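Local coordinates for regulatory protein SWI6 (Saccharomyces cerevisiae, PDB 1SW6) that acts as the shared subunit of the SBF and MBF complexes in cell-cycle-dependent transcription, here represented by its ankyrin-repeat domain, at residues Leu39-Pro42 with Leu43-Met46; Glu145-Lys148 with His149-His153; Thr203-His206 with His207-Ile210; Glu264-Asp267 with Leu268-Ile272; Asn282-Cys286 with Leu287-Ala291. All blocks are in the same frame, centred on the assembly; numbering follows the deposited sequence.

Contact 1: Leu39-Pro42 with Leu43-Met46; sequences LSSP and LKIM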
# COMPACT_ATOMS: atom_id res chain seq x y z
N LEU A 39 -11.87 -9.68 -28.15
CA LEU A 39 -11.83 -8.24 -28.37
C LEU A 39 -12.41 -7.86 -29.73
O LEU A 39 -12.76 -6.70 -29.97
CB LEU A 39 -10.39 -7.74 -28.26
CG LEU A 39 -9.67 -8.06 -26.94
CD1 LEU A 39 -8.25 -7.52 -26.98
CD2 LEU A 39 -10.45 -7.46 -25.78
N SER A 40 -12.49 -8.84 -30.63
CA SER A 40 -13.03 -8.60 -31.97
C SER A 40 -14.54 -8.80 -31.97
O SER A 40 -15.29 -7.94 -32.45
CB SER A 40 -12.39 -9.57 -32.98
OG SER A 40 -10.99 -9.35 -33.09
N SER A 41 -14.98 -9.93 -31.43
CA SER A 41 -16.41 -10.25 -31.36
C SER A 41 -17.16 -9.11 -30.65
O SER A 41 -16.54 -8.17 -30.15
CB SER A 41 -16.58 -11.58 -30.62
OG SER A 41 -15.77 -12.59 -31.23
N PRO A 42 -18.51 -9.17 -30.61
CA PRO A 42 -19.25 -8.09 -29.94
C PRO A 42 -18.66 -7.84 -28.56
O PRO A 42 -18.53 -8.76 -27.76
CB PRO A 42 -20.68 -8.63 -29.89
CG PRO A 42 -20.49 -10.11 -29.86
CD PRO A 42 -19.41 -10.31 -30.90
N LEU A 43 -18.31 -6.59 -28.29
CA LEU A 43 -17.71 -6.20 -27.02
C LEU A 43 -18.47 -6.72 -25.81
O LEU A 43 -19.66 -6.48 -25.65
CB LEU A 43 -17.60 -4.68 -26.93
CG LEU A 43 -16.24 -4.09 -26.56
CD1 LEU A 43 -16.45 -2.66 -26.06
CD2 LEU A 43 -15.57 -4.94 -25.49
N LYS A 44 -17.76 -7.42 -24.94
CA LYS A 44 -18.35 -7.99 -23.74
C LYS A 44 -17.34 -7.90 -22.61
O LYS A 44 -16.14 -7.78 -22.86
CB LYS A 44 -18.73 -9.45 -23.98
CG LYS A 44 -17.62 -10.27 -24.64
CD LYS A 44 -18.10 -11.69 -24.95
CE LYS A 44 -17.11 -12.44 -25.85
NZ LYS A 44 -16.98 -11.83 -27.21
N ILE A 45 -17.82 -7.94 -21.37
CA ILE A 45 -16.94 -7.87 -20.22
C ILE A 45 -15.98 -9.05 -20.26
O ILE A 45 -16.35 -10.16 -20.66
CB ILE A 45 -17.75 -7.86 -18.90
CG1 ILE A 45 -18.37 -6.47 -18.69
CG2 ILE A 45 -16.85 -8.20 -17.72
CD1 ILE A 45 -19.16 -6.33 -17.39
N MET A 46 -14.74 -8.81 -19.86
CA MET A 46 -13.70 -9.82 -19.89
C MET A 46 -12.99 -9.88 -18.53
O MET A 46 -12.97 -8.90 -17.79
CB MET A 46 -12.72 -9.43 -21.00
CG MET A 46 -11.63 -10.42 -21.32
SD MET A 46 -10.67 -9.83 -22.74
CE MET A 46 -9.18 -9.17 -21.95

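Contact 2: Glu145-Lys148 with His149-His153; sequences ELVK and HLVKH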
# COMPACT_ATOMS: atom_id res chain seq x y z
N GLU A 145 2.07 10.86 -16.36
CA GLU A 145 3.16 10.87 -17.32
C GLU A 145 3.88 9.54 -17.42
O GLU A 145 4.12 9.04 -18.51
CB GLU A 145 4.17 11.96 -16.97
CG GLU A 145 4.61 12.73 -18.20
CD GLU A 145 3.44 13.40 -18.89
OE1 GLU A 145 3.61 13.83 -20.05
OE2 GLU A 145 2.35 13.50 -18.27
N LEU A 146 4.24 8.97 -16.28
CA LEU A 146 4.91 7.69 -16.34
C LEU A 146 3.99 6.59 -16.90
O LEU A 146 4.45 5.69 -17.61
CB LEU A 146 5.47 7.34 -14.97
CG LEU A 146 6.98 7.58 -14.88
CD1 LEU A 146 7.38 8.85 -15.63
CD2 LEU A 146 7.38 7.67 -13.41
N VAL A 147 2.70 6.65 -16.59
CA VAL A 147 1.77 5.65 -17.11
C VAL A 147 1.76 5.68 -18.64
O VAL A 147 1.79 4.63 -19.29
CB VAL A 147 0.33 5.88 -16.60
CG1 VAL A 147 -0.67 5.07 -17.45
CG2 VAL A 147 0.22 5.43 -15.14
N LYS A 148 1.72 6.88 -19.21
CA LYS A 148 1.70 7.02 -20.66
C LYS A 148 2.98 6.46 -21.29
O LYS A 148 2.93 5.77 -22.31
CB LYS A 148 1.50 8.48 -21.01
CG LYS A 148 0.10 8.95 -20.68
CD LYS A 148 0.04 10.44 -20.35
CE LYS A 148 0.46 11.31 -21.50
NZ LYS A 148 0.17 12.75 -21.19
N HIS A 149 4.12 6.75 -20.68
CA HIS A 149 5.39 6.25 -21.17
C HIS A 149 5.45 4.73 -21.10
O HIS A 149 5.92 4.08 -22.02
CB HIS A 149 6.54 6.84 -20.35
CG HIS A 149 6.96 8.20 -20.81
ND1 HIS A 149 7.12 9.26 -19.94
CD2 HIS A 149 7.28 8.67 -22.04
CE1 HIS A 149 7.53 10.32 -20.61
NE2 HIS A 149 7.64 9.99 -21.89
N LEU A 150 4.96 4.15 -20.00
CA LEU A 150 4.98 2.69 -19.87
C LEU A 150 4.05 2.02 -20.87
O LEU A 150 4.36 0.95 -21.39
CB LEU A 150 4.60 2.26 -18.45
CG LEU A 150 5.58 2.56 -17.31
CD1 LEU A 150 5.13 1.83 -16.07
CD2 LEU A 150 6.98 2.13 -17.69
N VAL A 151 2.90 2.64 -21.13
CA VAL A 151 1.97 2.07 -22.09
C VAL A 151 2.64 2.10 -23.46
O VAL A 151 2.76 1.07 -24.13
CB VAL A 151 0.65 2.87 -22.14
CG1 VAL A 151 -0.19 2.40 -23.31
CG2 VAL A 151 -0.10 2.69 -20.83
N LYS A 152 3.10 3.27 -23.87
CA LYS A 152 3.76 3.42 -25.15
C LYS A 152 4.92 2.44 -25.33
O LYS A 152 5.26 2.07 -26.45
CB LYS A 152 4.29 4.85 -25.31
CG LYS A 152 5.28 5.01 -26.45
CD LYS A 152 5.69 6.46 -26.63
CE LYS A 152 6.58 6.62 -27.86
NZ LYS A 152 6.78 8.05 -28.22
N HIS A 153 5.53 2.02 -24.23
CA HIS A 153 6.66 1.10 -24.30
C HIS A 153 6.35 -0.38 -24.12
O HIS A 153 7.26 -1.17 -23.91
CB HIS A 153 7.75 1.55 -23.33
CG HIS A 153 8.53 2.72 -23.83
ND1 HIS A 153 9.71 2.59 -24.53
CD2 HIS A 153 8.26 4.05 -23.81
CE1 HIS A 153 10.13 3.78 -24.91
NE2 HIS A 153 9.27 4.68 -24.49

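Contact 3: Thr203-His206 with His207-Ile210; sequences TILH and HIII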
# COMPACT_ATOMS: atom_id res chain seq x y z
N THR A 203 -16.72 -4.99 -11.48
CA THR A 203 -16.31 -4.06 -12.52
C THR A 203 -15.71 -2.81 -11.89
O THR A 203 -15.62 -2.70 -10.66
CB THR A 203 -17.51 -3.64 -13.36
OG1 THR A 203 -18.33 -2.73 -12.60
CG2 THR A 203 -18.35 -4.88 -13.71
N ILE A 204 -15.31 -1.86 -12.74
CA ILE A 204 -14.73 -0.62 -12.26
C ILE A 204 -15.77 0.14 -11.44
O ILE A 204 -15.43 0.83 -10.48
CB ILE A 204 -14.24 0.26 -13.44
CG1 ILE A 204 -13.53 1.50 -12.89
CG2 ILE A 204 -15.40 0.67 -14.32
CD1 ILE A 204 -12.18 1.17 -12.24
N LEU A 205 -17.05 0.00 -11.80
CA LEU A 205 -18.11 0.69 -11.05
C LEU A 205 -18.28 0.11 -9.67
O LEU A 205 -18.58 0.83 -8.73
CB LEU A 205 -19.46 0.62 -11.78
CG LEU A 205 -19.61 1.47 -13.03
CD1 LEU A 205 -21.08 1.43 -13.51
CD2 LEU A 205 -19.19 2.91 -12.72
N HIS A 206 -18.10 -1.20 -9.53
CA HIS A 206 -18.25 -1.81 -8.21
C HIS A 206 -17.20 -1.23 -7.29
O HIS A 206 -17.48 -0.90 -6.15
CB HIS A 206 -18.08 -3.33 -8.27
CG HIS A 206 -19.30 -4.06 -8.73
ND1 HIS A 206 -19.42 -4.60 -9.99
CD2 HIS A 206 -20.46 -4.36 -8.08
CE1 HIS A 206 -20.59 -5.21 -10.10
NE2 HIS A 206 -21.24 -5.07 -8.96
N HIS A 207 -15.98 -1.10 -7.81
CA HIS A 207 -14.88 -0.58 -7.02
C HIS A 207 -15.05 0.89 -6.66
O HIS A 207 -14.69 1.29 -5.55
CB HIS A 207 -13.54 -0.80 -7.75
CG HIS A 207 -13.11 -2.24 -7.78
ND1 HIS A 207 -12.67 -2.91 -6.65
CD2 HIS A 207 -13.08 -3.14 -8.78
CE1 HIS A 207 -12.39 -4.16 -6.97
NE2 HIS A 207 -12.62 -4.33 -8.26
N ILE A 208 -15.59 1.69 -7.57
CA ILE A 208 -15.80 3.12 -7.30
C ILE A 208 -16.72 3.22 -6.09
O ILE A 208 -16.43 3.91 -5.11
CB ILE A 208 -16.44 3.85 -8.50
CG1 ILE A 208 -15.45 3.92 -9.67
CG2 ILE A 208 -16.90 5.25 -8.08
CD1 ILE A 208 -15.94 4.71 -10.86
N ILE A 209 -17.84 2.50 -6.16
CA ILE A 209 -18.79 2.49 -5.07
C ILE A 209 -18.18 1.94 -3.79
O ILE A 209 -18.38 2.51 -2.72
CB ILE A 209 -20.04 1.68 -5.46
CG1 ILE A 209 -21.06 2.62 -6.11
CG2 ILE A 209 -20.63 1.00 -4.25
CD1 ILE A 209 -20.57 3.32 -7.36
N ILE A 210 -17.43 0.84 -3.87
CA ILE A 210 -16.81 0.29 -2.66
C ILE A 210 -15.97 1.38 -2.00
O ILE A 210 -15.94 1.51 -0.77
CB ILE A 210 -15.88 -0.90 -2.96
CG1 ILE A 210 -16.68 -2.11 -3.43
CG2 ILE A 210 -15.08 -1.26 -1.71
CD1 ILE A 210 -17.66 -2.62 -2.42

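Contact 4: Glu264-Asp267 with Leu268-Ile272; sequences ENLD and LKWII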
# COMPACT_ATOMS: atom_id res chain seq x y z
N GLU A 264 -14.22 1.92 -30.19
CA GLU A 264 -15.40 2.16 -31.01
C GLU A 264 -16.68 1.61 -30.39
O GLU A 264 -17.69 2.31 -30.34
CB GLU A 264 -15.20 1.55 -32.41
CG GLU A 264 -14.72 2.52 -33.49
CD GLU A 264 -13.55 3.40 -33.05
OE1 GLU A 264 -13.79 4.38 -32.30
OE2 GLU A 264 -12.39 3.12 -33.44
N ASN A 265 -16.65 0.37 -29.91
CA ASN A 265 -17.83 -0.24 -29.31
C ASN A 265 -18.13 0.20 -27.88
O ASN A 265 -19.17 -0.16 -27.32
CB ASN A 265 -17.72 -1.78 -29.35
CG ASN A 265 -17.69 -2.33 -30.77
OD1 ASN A 265 -17.81 -3.54 -30.98
ND2 ASN A 265 -17.54 -1.45 -31.75
N LEU A 266 -17.23 0.97 -27.28
CA LEU A 266 -17.43 1.44 -25.91
C LEU A 266 -18.21 2.75 -25.93
O LEU A 266 -17.63 3.83 -26.10
CB LEU A 266 -16.08 1.67 -25.22
CG LEU A 266 -15.70 0.94 -23.92
CD1 LEU A 266 -14.46 1.63 -23.35
CD2 LEU A 266 -16.83 0.98 -22.90
N ASP A 267 -19.53 2.68 -25.76
CA ASP A 267 -20.35 3.88 -25.75
C ASP A 267 -21.35 3.87 -24.60
O ASP A 267 -21.36 2.95 -23.78
CB ASP A 267 -21.06 4.07 -27.10
CG ASP A 267 -21.94 2.88 -27.47
OD1 ASP A 267 -22.32 2.76 -28.65
OD2 ASP A 267 -22.26 2.08 -26.58
N LEU A 268 -22.20 4.89 -24.55
CA LEU A 268 -23.16 5.00 -23.47
C LEU A 268 -24.08 3.78 -23.35
O LEU A 268 -24.26 3.23 -22.26
CB LEU A 268 -23.99 6.28 -23.64
CG LEU A 268 -25.05 6.48 -22.55
CD1 LEU A 268 -24.40 6.55 -21.18
CD2 LEU A 268 -25.83 7.76 -22.83
N LYS A 269 -24.66 3.34 -24.47
CA LYS A 269 -25.54 2.19 -24.38
C LYS A 269 -24.79 0.92 -23.94
O LYS A 269 -25.38 0.03 -23.30
CB LYS A 269 -26.29 1.99 -25.69
CG LYS A 269 -25.47 1.83 -26.94
CD LYS A 269 -26.43 1.78 -28.13
CE LYS A 269 -25.71 1.55 -29.44
NZ LYS A 269 -24.82 2.69 -29.77
N TRP A 270 -23.50 0.84 -24.26
CA TRP A 270 -22.73 -0.33 -23.85
C TRP A 270 -22.55 -0.30 -22.34
O TRP A 270 -22.68 -1.33 -21.68
CB TRP A 270 -21.34 -0.36 -24.49
CG TRP A 270 -20.62 -1.67 -24.22
CD1 TRP A 270 -20.68 -2.81 -24.98
CD2 TRP A 270 -19.81 -1.99 -23.08
NE1 TRP A 270 -19.96 -3.82 -24.38
CE2 TRP A 270 -19.41 -3.34 -23.22
CE3 TRP A 270 -19.37 -1.27 -21.96
CZ2 TRP A 270 -18.59 -3.99 -22.27
CZ3 TRP A 270 -18.56 -1.92 -21.01
CH2 TRP A 270 -18.18 -3.26 -21.18
N ILE A 271 -22.26 0.88 -21.80
CA ILE A 271 -22.06 1.05 -20.36
C ILE A 271 -23.35 0.69 -19.63
O ILE A 271 -23.32 -0.07 -18.66
CB ILE A 271 -21.67 2.52 -20.03
CG1 ILE A 271 -20.32 2.86 -20.66
CG2 ILE A 271 -21.56 2.70 -18.53
CD1 ILE A 271 -19.17 2.00 -20.14
N ILE A 272 -24.46 1.23 -20.10
CA ILE A 272 -25.76 0.94 -19.50
C ILE A 272 -26.09 -0.55 -19.57
O ILE A 272 -26.44 -1.15 -18.57
CB ILE A 272 -26.90 1.74 -20.18
CG1 ILE A 272 -26.73 3.23 -19.85
CG2 ILE A 272 -28.27 1.24 -19.72
CD1 ILE A 272 -27.68 4.15 -20.60

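Contact 5: Asn282-Cys286 with Leu287-Ala291; sequences NGDTC and LNIAA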
# COMPACT_ATOMS: atom_id res chain seq x y z
N ASN A 282 -21.56 -12.04 -5.72
CA ASN A 282 -22.57 -12.14 -4.68
C ASN A 282 -23.91 -11.82 -5.33
O ASN A 282 -24.97 -11.97 -4.72
CB ASN A 282 -22.30 -11.14 -3.54
CG ASN A 282 -20.93 -11.35 -2.90
OD1 ASN A 282 -20.44 -12.47 -2.83
ND2 ASN A 282 -20.33 -10.27 -2.42
N GLY A 283 -23.86 -11.39 -6.59
CA GLY A 283 -25.07 -11.04 -7.31
C GLY A 283 -25.46 -9.59 -7.06
O GLY A 283 -26.58 -9.19 -7.37
N ASP A 284 -24.54 -8.82 -6.50
CA ASP A 284 -24.77 -7.41 -6.20
C ASP A 284 -24.41 -6.49 -7.35
O ASP A 284 -23.38 -6.68 -8.01
CB ASP A 284 -23.92 -6.93 -5.01
CG ASP A 284 -24.41 -7.44 -3.68
OD1 ASP A 284 -25.64 -7.48 -3.47
OD2 ASP A 284 -23.55 -7.78 -2.83
N THR A 285 -25.25 -5.48 -7.57
CA THR A 285 -24.96 -4.48 -8.58
C THR A 285 -24.24 -3.41 -7.75
O THR A 285 -24.30 -3.45 -6.51
CB THR A 285 -26.24 -3.89 -9.15
OG1 THR A 285 -27.04 -3.39 -8.08
CG2 THR A 285 -27.01 -4.93 -9.93
N CYS A 286 -23.56 -2.47 -8.39
CA CYS A 286 -22.88 -1.45 -7.60
C CYS A 286 -23.94 -0.69 -6.80
O CYS A 286 -23.69 -0.25 -5.67
CB CYS A 286 -22.04 -0.52 -8.49
SG CYS A 286 -22.90 0.45 -9.76
N LEU A 287 -25.13 -0.57 -7.35
CA LEU A 287 -26.21 0.13 -6.65
C LEU A 287 -26.59 -0.58 -5.35
O LEU A 287 -26.87 0.07 -4.34
CB LEU A 287 -27.45 0.23 -7.55
CG LEU A 287 -28.67 0.86 -6.89
CD1 LEU A 287 -28.34 2.30 -6.46
CD2 LEU A 287 -29.85 0.83 -7.86
N ASN A 288 -26.62 -1.92 -5.38
CA ASN A 288 -26.99 -2.71 -4.21
C ASN A 288 -25.92 -2.59 -3.11
O ASN A 288 -26.23 -2.58 -1.93
CB ASN A 288 -27.21 -4.18 -4.59
CG ASN A 288 -28.27 -4.85 -3.71
OD1 ASN A 288 -28.73 -4.27 -2.73
ND2 ASN A 288 -28.65 -6.09 -4.06
N ILE A 289 -24.65 -2.52 -3.52
CA ILE A 289 -23.54 -2.36 -2.58
C ILE A 289 -23.66 -0.96 -1.98
O ILE A 289 -23.44 -0.75 -0.79
CB ILE A 289 -22.18 -2.47 -3.31
CG1 ILE A 289 -21.89 -3.93 -3.67
CG2 ILE A 289 -21.06 -1.86 -2.45
CD1 ILE A 289 -20.69 -4.12 -4.56
N ALA A 290 -24.03 -0.00 -2.83
CA ALA A 290 -24.17 1.38 -2.40
C ALA A 290 -25.34 1.58 -1.44
O ALA A 290 -25.25 2.37 -0.50
CB ALA A 290 -24.34 2.29 -3.63
N ALA A 291 -26.45 0.89 -1.68
CA ALA A 291 -27.63 1.02 -0.82
C ALA A 291 -27.29 0.55 0.59
O ALA A 291 -27.78 1.11 1.57
CB ALA A 291 -28.79 0.20 -1.38
O HOH W 1 -27.90 -6.81 -6.70

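Contact 1: Leu39-Pro42 with Leu43-Met46
Leu39 and Met46 face each other across the mouth of a bend, where CD2 of Leu39 lies 3.9 Å from SD of Met46 and the two side chains meet at about a right angle. Met46 leaves the backbone toward its partner and runs out straight, CG anti to the backbone N (chi1 -174°) and the next torsion also extended (chi2 176°). The bend comes at the third torsion, about the CG-SD bond, which swings CE aside and leaves SD as the atom nearest Leu39. Leu39 starts off away from residues 43-46 and brings one branch back. The pairing suits both residues, since a polarisable, unbranched thioether can cross a leucine methyl with little steric demand.

At the closed end of the bend Lys44 doubles back over the peptide that follows Pro42. Its CG passes 3.6 Å from Pro42 O, and a kink at the last torsion (chi4 -65°) turns NZ inward, 3.4 Å from Ser41 CB. From there NZ gives a weak hydrogen bond of 3.5 Å to Pro42 O. The proline ring restricts its own phi and suits the extended, polyproline-like backbone at this point. Leu43 points the other way, onto Asn265 of helix 261-265, while Met46 pairs through its backbone with residues on strand 196-197 and just before it.

Chemically the bend is lightly held. One dispersive sulfur-methyl contact and one long ammonium-carbonyl bond join its limbs, so its shape probably owes much to the proline and to the parts of the same chain on which Leu43 and Met46 rest.

Contact 2: Glu145-Lys148 with His149-His153
His149 meets Glu145 and Leu146 one helical turn back. Its amide bonds to Glu145 O at 3.2 Å, and its imidazole, with CG beside the backbone N (chi1 -83°), leans back along the helix until Leu146 CD1 sits at the ring edge, near the ring plane, 4.3 Å from ND1. The next three amides continue the ladder: Leu150 N to Leu146 O at 2.9 Å, Val151 N to Val147 O at 2.9 Å, and Lys152 N to Lys148 O at 3.0 Å, the last nearly straight (172°).

The valines occupy the buried side. Val147 CG1 and Val151 CG2 are 4.2 Å apart, and that same CG2 lies 3.1 Å from Val147 O, beyond the oxygen that already accepts the amide of Val151. Branching at CB keeps both residues compact enough to lie close to the backbone. On the exposed side Lys148 bends at its third torsion and brings NZ within 3.7 Å of Glu145 OE2, a long salt bridge, whereas Lys152 extends away.

Farther out, neighbours settle each face. Asn143 OD1 takes the amide of Leu146 near the helix start; Leu146 and Leu150 press on helix 134-140, Val147 on helix 183-190. The His149 ring stacks with Phe105, and Leu150 touches the same phenylalanine, so helix 105-115 closes over this flank.

Helix 144-152 follows helix 134-140 and packs on it, both within the first repeat, and Val147 meets helix 183-190 of the second: this is the stacked helix-turn-helix arrangement of ankyrin repeats.

Contact 3: Thr203-His206 with His207-Ile210
Thr203 O receives the amide of His207 at 3.3 Å, starting the run of i to i+4 bonds with which helix 204-212 begins. Ile208 N to Ile204 O (3.0 Å), Ile209 N to Leu205 O (3.2 Å, almost straight at 175°) and Ile210 N to His206 O (2.9 Å) follow. Thr203 itself is the N-cap, its extended psi showing that it has not entered the helix.

A capping box completes this end. Thr203 OG1 accepts a weak bond from Leu205 N at 3.1 Å, and in return the amide of Thr203 donates to His206 ND1 at 3.1 Å (165°), from a position tilted out of the ring plane. With ND1 accepting, NE2 is left to donate, and it reaches Asp284 O in the following repeat. The His207 ring turns back toward the helix start, CG beside the backbone N (chi1 -71°), and CD2 comes 3.2 Å from Thr203 O; its NE2 bonds to Asp198 OD1. A phenylalanine in place of His207 would probably leave Asp198 OD1 without this partner and set an apolar ring edge against a carboxylate.

The remaining side chains are aliphatic. Leu205 CD2 and Ile208 CD1 meet at 4.2 Å, and both residues touch helix 218-234, while Ile204 and Ile208 pack on helix 167-173 and Ile209 and Ile210 on helix 286-293.

Thr203-Ile204-Leu205-His206 is a variant of the TPLH signature that opens the first helix of an ankyrin repeat, with threonine as cap and histidine as bridge to the next repeat.

Contact 4: Glu264-Asp267 with Leu268-Ile272
Asp267 grips the start of helix 268-276 with both carboxylate oxygens. OD1 forms a salt bridge of 2.7 Å with Lys269 NZ, which comes from above the carboxylate plane, about 40° out of it. OD2 is the N-cap acceptor, taking Trp270 N at 2.9 Å nearly along its own C-O direction. The aspartate reaches both because CG stands between the backbone N and the carbonyl carbon (chi1 58°), which folds the side chain over the first turn. Lys269 arches across it at a slant, its CG 3.2 Å from Asp267 OD2, and a kink at the last torsion brings NZ down onto OD1. A negative charge at a helix N-terminus would also be expected to gain from the helix dipole. Backbone bonding follows, with Ile271 N on Asp267 O at 3.0 Å and a weak bond from Trp270 N to the same oxygen.

Below this polar cap Leu266 supplies the packing. Its CD2 sits 3.5 Å from Trp270 CE3, oblique to the ring, and 3.8 Å from Ile271 CD1, which itself lies in plane at the indole edge. One methyl thus fills the corner between two residues of the helix.

The turn at Leu266 and Asp267 joins helix 261-265 to helix 268-276 within the third repeat. Leu268 and Ile271 lean on helix 218-234, while Trp270 spans to the chain before strand 46-47, packing on Ile45 and donating through NE1 to Leu43 O.

Contact 5: Asn282-Cys286 with Leu287-Ala291
Asn288 N faces two oxygens of Thr285, the N-cap of helix 286-293. The hydroxyl OG1 accepts from it at 3.1 Å (149°), and Thr285 O takes a second, weak bond at 3.0 Å while also receiving Ile289 N at 3.2 Å. With chi1 at 54° the hydroxyl branch points toward this amide, while CG2 sits beside the backbone N. A valine in place of Thr285 would probably leave Asn288 N with only the weak carbonyl bond and the helix start less firmly capped.

A water ties the preceding loop to the same asparagine: it accepts from Asn288 ND2 at 2.8 Å and donates to Gly283 O at 2.8 Å. Asp284 crosses Asn288, carboxylate and amide planes 82° apart, but the N-H is poorly aimed at OD1, leaving no hydrogen bond. OD1 of Asp284 instead meets Arg292 and Asn313, and Asn288 ND2 also reaches Leu317 O. Asp284 CB rests 3.9 Å from Ile289 CG1. Gly283, with positive phi, takes a turn that a side chain would crowd.

Compact polar side chains therefore suit this helix start, where the buried amide and carboxylate, and the water beside them, each have partners, several farther along the chain.

The five contacts come in series along the chain and follow the ankyrin stack. Contact 2 lies in the first repeat, contacts 3 and 4 in the third, and contact 5 mainly in the fourth; contacts 2 and 5, on opposite sides of the chain's centre, have centres about 34 Å apart. Contacts 3 and 5 are close neighbours, about 10 Å between centres, where helices 204-212 and 286-293 pack together. Contact 1, from the chain ahead of the repeats, comes within about 12 Å of contact 4 (centre to centre) and touches both it and contact 3. This N-terminal stretch is thus built into the repeat array, which is consistent with a variation on the plain ankyrin fold.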